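C-type lectin domain family 4, member b1 (Mus musculus, PDB 6LKR) serves as a calcium-binding C-type lectin receptor of the innate immune system, a membrane protein that probably recognises pathogen-derived phosphoglycolipids. Local coordinates at residues T55-Y64 with V104-W114. Residues are numbered along the deposited sequence; the frame is centred on the assembly and turned at random. Where two conformers were deposited one is given.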
loop_
_atom_site.group_PDB
_atom_site.type_symbol
_atom_site.label_atom_id
_atom_site.label_comp_id
_atom_site.label_asym_id
_atom_site.label_seq_id
_atom_site.Cartn_x
_atom_site.Cartn_y
_atom_site.Cartn_z
ATOM N N THR A 55 5.832 8.214 -14.077
ATOM C CA THR A 55 6.339 9.423 -14.776
ATOM C C THR A 55 6.817 9.052 -16.184
ATOM O O THR A 55 6.718 9.913 -17.066
ATOM C CB THR A 55 7.375 10.162 -13.928
ATOM O OG1 THR A 55 8.469 9.293 -13.651
ATOM C CG2 THR A 55 6.752 10.677 -12.650
ATOM N N GLY A 56 7.234 7.807 -16.413
ATOM C CA GLY A 56 7.655 7.340 -17.749
ATOM C C GLY A 56 6.506 7.336 -18.752
ATOM O O GLY A 56 6.783 7.404 -19.969
ATOM N N ILE A 57 5.253 7.258 -18.294
ATOM C CA ILE A 57 4.073 7.186 -19.208
ATOM C C ILE A 57 3.388 8.555 -19.318
ATOM O O ILE A 57 2.333 8.626 -19.968
ATOM C CB ILE A 57 3.109 6.060 -18.791
ATOM C CG1 ILE A 57 2.378 6.339 -17.474
ATOM C CG2 ILE A 57 3.854 4.741 -18.752
ATOM C CD1 ILE A 57 1.165 5.455 -17.250
ATOM N N LEU A 58 3.980 9.608 -18.743
ATOM C CA LEU A 58 3.400 10.973 -18.743
ATOM C C LEU A 58 4.059 11.844 -19.819
ATOM O O LEU A 58 5.165 11.514 -20.298
ATOM C CB LEU A 58 3.566 11.606 -17.359
ATOM C CG LEU A 58 2.981 10.810 -16.195
ATOM C CD1 LEU A 58 3.178 11.545 -14.878
ATOM C CD2 LEU A 58 1.508 10.494 -16.416
ATOM N N ASP A 59 3.370 12.926 -20.170
ATOM C CA ASP A 59 3.868 14.011 -21.049
ATOM C C ASP A 59 4.583 15.039 -20.167
ATOM O O ASP A 59 3.933 15.596 -19.270
ATOM C CB ASP A 59 2.695 14.593 -21.836
ATOM C CG ASP A 59 3.054 15.755 -22.743
ATOM O OD1 ASP A 59 4.194 16.251 -22.662
ATOM O OD2 ASP A 59 2.168 16.162 -23.511
ATOM N N ILE A 60 5.875 15.280 -20.406
ATOM C CA ILE A 60 6.709 16.216 -19.588
ATOM C C ILE A 60 6.127 17.633 -19.634
ATOM O O ILE A 60 6.550 18.453 -18.796
ATOM C CB ILE A 60 8.187 16.230 -20.029
ATOM C CG1 ILE A 60 8.350 16.589 -21.510
ATOM C CG2 ILE A 60 8.867 14.914 -19.686
ATOM C CD1 ILE A 60 9.740 17.077 -21.858
ATOM N N HIS A 61 5.233 17.930 -20.576
ATOM C CA HIS A 61 4.614 19.275 -20.729
ATOM C C HIS A 61 3.345 19.409 -19.879
ATOM O O HIS A 61 2.765 20.505 -19.910
ATOM C CB HIS A 61 4.312 19.585 -22.202
ATOM C CG HIS A 61 5.516 19.503 -23.075
ATOM N ND1 HIS A 61 6.653 20.251 -22.831
ATOM C CD2 HIS A 61 5.777 18.750 -24.165
ATOM C CE1 HIS A 61 7.562 19.966 -23.741
ATOM N NE2 HIS A 61 7.050 19.051 -24.569
ATOM N N ALA A 62 2.929 18.370 -19.142
ATOM C CA ALA A 62 1.657 18.382 -18.378
ATOM C C ALA A 62 1.902 18.062 -16.898
ATOM O O ALA A 62 2.896 17.394 -16.578
ATOM C CB ALA A 62 0.680 17.422 -18.998
ATOM N N ALA A 63 1.017 18.552 -16.030
ATOM C CA ALA A 63 0.985 18.246 -14.582
ATOM C C ALA A 63 -0.169 17.279 -14.326
ATOM O O ALA A 63 -1.208 17.389 -14.998
ATOM C CB ALA A 63 0.848 19.509 -13.770
ATOM N N TYR A 64 0.019 16.324 -13.420
ATOM C CA TYR A 64 -0.974 15.250 -13.190
ATOM C C TYR A 64 -1.246 15.112 -11.704
ATOM O O TYR A 64 -0.285 14.957 -10.932
ATOM C CB TYR A 64 -0.471 13.915 -13.728
ATOM C CG TYR A 64 -0.173 13.904 -15.201
ATOM C CD1 TYR A 64 0.990 14.473 -15.691
ATOM C CD2 TYR A 64 -1.030 13.285 -16.098
ATOM C CE1 TYR A 64 1.287 14.446 -17.041
ATOM C CE2 TYR A 64 -0.742 13.242 -17.452
ATOM C CZ TYR A 64 0.419 13.828 -17.922
ATOM O OH TYR A 64 0.743 13.789 -19.242
ATOM N N VAL A 104 -2.137 17.085 -4.518
ATOM C CA VAL A 104 -0.732 16.864 -4.959
ATOM C C VAL A 104 -0.727 16.529 -6.444
ATOM O O VAL A 104 -1.540 15.692 -6.885
ATOM C CB VAL A 104 -0.032 15.784 -4.115
ATOM C CG1 VAL A 104 1.413 15.564 -4.538
ATOM C CG2 VAL A 104 -0.087 16.139 -2.640
ATOM N N THR A 105 0.159 17.194 -7.178
ATOM C CA THR A 105 0.419 16.903 -8.607
ATOM C C THR A 105 1.861 16.444 -8.774
ATOM O O THR A 105 2.694 16.741 -7.889
ATOM C CB THR A 105 0.195 18.116 -9.514
ATOM O OG1 THR A 105 0.943 19.215 -8.988
ATOM C CG2 THR A 105 -1.266 18.467 -9.632
ATOM N N VAL A 106 2.115 15.722 -9.853
ATOM C CA VAL A 106 3.491 15.362 -10.262
ATOM C C VAL A 106 3.717 16.102 -11.578
ATOM O O VAL A 106 2.807 16.110 -12.430
ATOM C CB VAL A 106 3.691 13.838 -10.348
ATOM C CG1 VAL A 106 2.751 13.192 -11.357
ATOM C CG2 VAL A 106 5.136 13.483 -10.650
ATOM N N TYR A 107 4.865 16.753 -11.719
ATOM C CA TYR A 107 5.199 17.534 -12.932
ATOM C C TYR A 107 6.715 17.566 -13.096
ATOM O O TYR A 107 7.462 17.219 -12.160
ATOM C CB TYR A 107 4.559 18.922 -12.878
ATOM C CG TYR A 107 5.353 19.983 -12.157
ATOM C CD1 TYR A 107 5.249 20.157 -10.787
ATOM C CD2 TYR A 107 6.172 20.851 -12.861
ATOM C CE1 TYR A 107 5.960 21.150 -10.131
ATOM C CE2 TYR A 107 6.894 21.844 -12.221
ATOM C CZ TYR A 107 6.786 21.997 -10.852
ATOM O OH TYR A 107 7.505 22.972 -10.230
ATOM N N TYR A 108 7.142 17.945 -14.293
ATOM C CA TYR A 108 8.552 17.881 -14.733
ATOM C C TYR A 108 9.159 19.282 -14.641
ATOM O O TYR A 108 8.578 20.198 -15.225
ATOM C CB TYR A 108 8.607 17.321 -16.153
ATOM C CG TYR A 108 9.996 17.065 -16.666
ATOM C CD1 TYR A 108 10.619 15.849 -16.451
ATOM C CD2 TYR A 108 10.692 18.042 -17.362
ATOM C CE1 TYR A 108 11.895 15.600 -16.930
ATOM C CE2 TYR A 108 11.972 17.812 -17.840
ATOM C CZ TYR A 108 12.574 16.587 -17.623
ATOM O OH TYR A 108 13.831 16.347 -18.089
ATOM N N ARG A 109 10.248 19.434 -13.887
ATOM C CA ARG A 109 11.057 20.682 -13.850
ATOM C C ARG A 109 12.235 20.523 -14.821
ATOM O O ARG A 109 12.984 19.550 -14.668
ATOM C CB ARG A 109 11.538 20.974 -12.425
ATOM C CG ARG A 109 10.455 21.507 -11.500
ATOM C CD ARG A 109 11.025 22.017 -10.187
ATOM N NE ARG A 109 10.013 22.605 -9.316
ATOM C CZ ARG A 109 10.208 22.968 -8.047
ATOM N NH1 ARG A 109 11.387 22.810 -7.470
ATOM N NH2 ARG A 109 9.212 23.487 -7.352
ATOM N N ARG A 110 12.368 21.447 -15.777
ATOM C CA ARG A 110 13.455 21.432 -16.792
ATOM C C ARG A 110 14.798 21.305 -16.061
ATOM O O ARG A 110 14.991 22.014 -15.059
ATOM C CB ARG A 110 13.411 22.690 -17.670
ATOM C CG ARG A 110 13.455 22.415 -19.169
ATOM C CD ARG A 110 12.136 22.722 -19.863
ATOM N NE ARG A 110 11.791 24.138 -19.751
ATOM C CZ ARG A 110 12.204 25.106 -20.574
ATOM N NH1 ARG A 110 12.985 24.836 -21.608
ATOM N NH2 ARG A 110 11.827 26.355 -20.354
ATOM N N ASN A 111 15.647 20.377 -16.516
ATOM C CA ASN A 111 17.027 20.121 -16.019
ATOM C C ASN A 111 17.008 19.591 -14.578
ATOM O O ASN A 111 18.073 19.624 -13.941
ATOM C CB ASN A 111 17.911 21.366 -16.151
ATOM C CG ASN A 111 18.092 21.796 -17.593
ATOM O OD1 ASN A 111 17.833 22.947 -17.941
ATOM N ND2 ASN A 111 18.522 20.874 -18.439
ATOM N N ILE A 112 15.868 19.076 -14.091
ATOM C CA ILE A 112 15.743 18.512 -12.711
ATOM C C ILE A 112 15.036 17.153 -12.785
ATOM O O ILE A 112 15.571 16.169 -12.252
ATOM C CB ILE A 112 14.994 19.491 -11.781
ATOM C CG1 ILE A 112 15.770 20.798 -11.570
ATOM C CG2 ILE A 112 14.646 18.824 -10.457
ATOM C CD1 ILE A 112 17.007 20.659 -10.704
ATOM N N GLY A 113 13.854 17.118 -13.393
ATOM C CA GLY A 113 13.081 15.876 -13.567
ATOM C C GLY A 113 11.728 15.967 -12.892
ATOM O O GLY A 113 11.263 17.094 -12.588
ATOM N N TRP A 114 11.099 14.812 -12.705
ATOM C CA TRP A 114 9.729 14.705 -12.150
ATOM C C TRP A 114 9.775 14.863 -10.633
ATOM O O TRP A 114 10.760 14.433 -9.996
ATOM C CB TRP A 114 9.097 13.378 -12.554
ATOM C CG TRP A 114 8.795 13.288 -14.013
ATOM C CD1 TRP A 114 9.575 12.729 -14.983
ATOM C CD2 TRP A 114 7.598 13.746 -14.665
ATOM N NE1 TRP A 114 8.941 12.803 -16.193
ATOM C CE2 TRP A 114 7.728 13.419 -16.031
ATOM C CE3 TRP A 114 6.424 14.369 -14.224
ATOM C CZ2 TRP A 114 6.725 13.705 -16.957
ATOM C CZ3 TRP A 114 5.443 14.666 -15.142
ATOM C CH2 TRP A 114 5.596 14.336 -16.492
HETATM O O HOH W 1 5.287 18.609 -16.462
#
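T55 and W114 meet face-on: T55 CB stands 3.5 Å from the centroid of the five-membered ring of the indole, 12° off the ring normal, while Y108 CB backs the opposite face. At the benzo edge D59 O lies near the ring plane, 3.5 Å from W114 CH2, and L58 CB comes up obliquely on the same carbon. The same D59 O lies in plane at the edge of the Y64 ring, which has L58 CD2 over the centre of one face. The Y108 ring carries I60 CG2 over one face and turns an edge to W114 CG. I60 CG2 also reaches W114 CZ2, 3.7 Å away, so one methyl spans the Y108 face and the indole's benzo ring. A chi1 of -174° swings the Y108 ring out beside I60, bringing its face to CG2.

Y64 and V106 form an antiparallel hydrogen-bonded pair, with V106 N to Y64 O at 2.7 Å and Y64 N to V106 O at 3.0 Å. This pair lies where strand 64-70 joins strand 103-109 in the C-type lectin fold; strand 113-119, paired with the latter, bears the calcium ligands N117 and D118. Before the pairing starts, the type I turn D59-A62 is linked to the strand through a water that donates to I60 O and A62 O and accepts from Y108 N.

L58 CD1 touches V106 CG1 at 3.9 Å. The Y64 hydroxyl accepts from D59 N at 2.9 Å, which ties the ring's outer end to the start of the turn. In T55, chi1 59° sets OG1 between the backbone N and the carbonyl carbon, where it bonds Q51 O and D52 O; CG2 lies 3.6 Å from W114 CB.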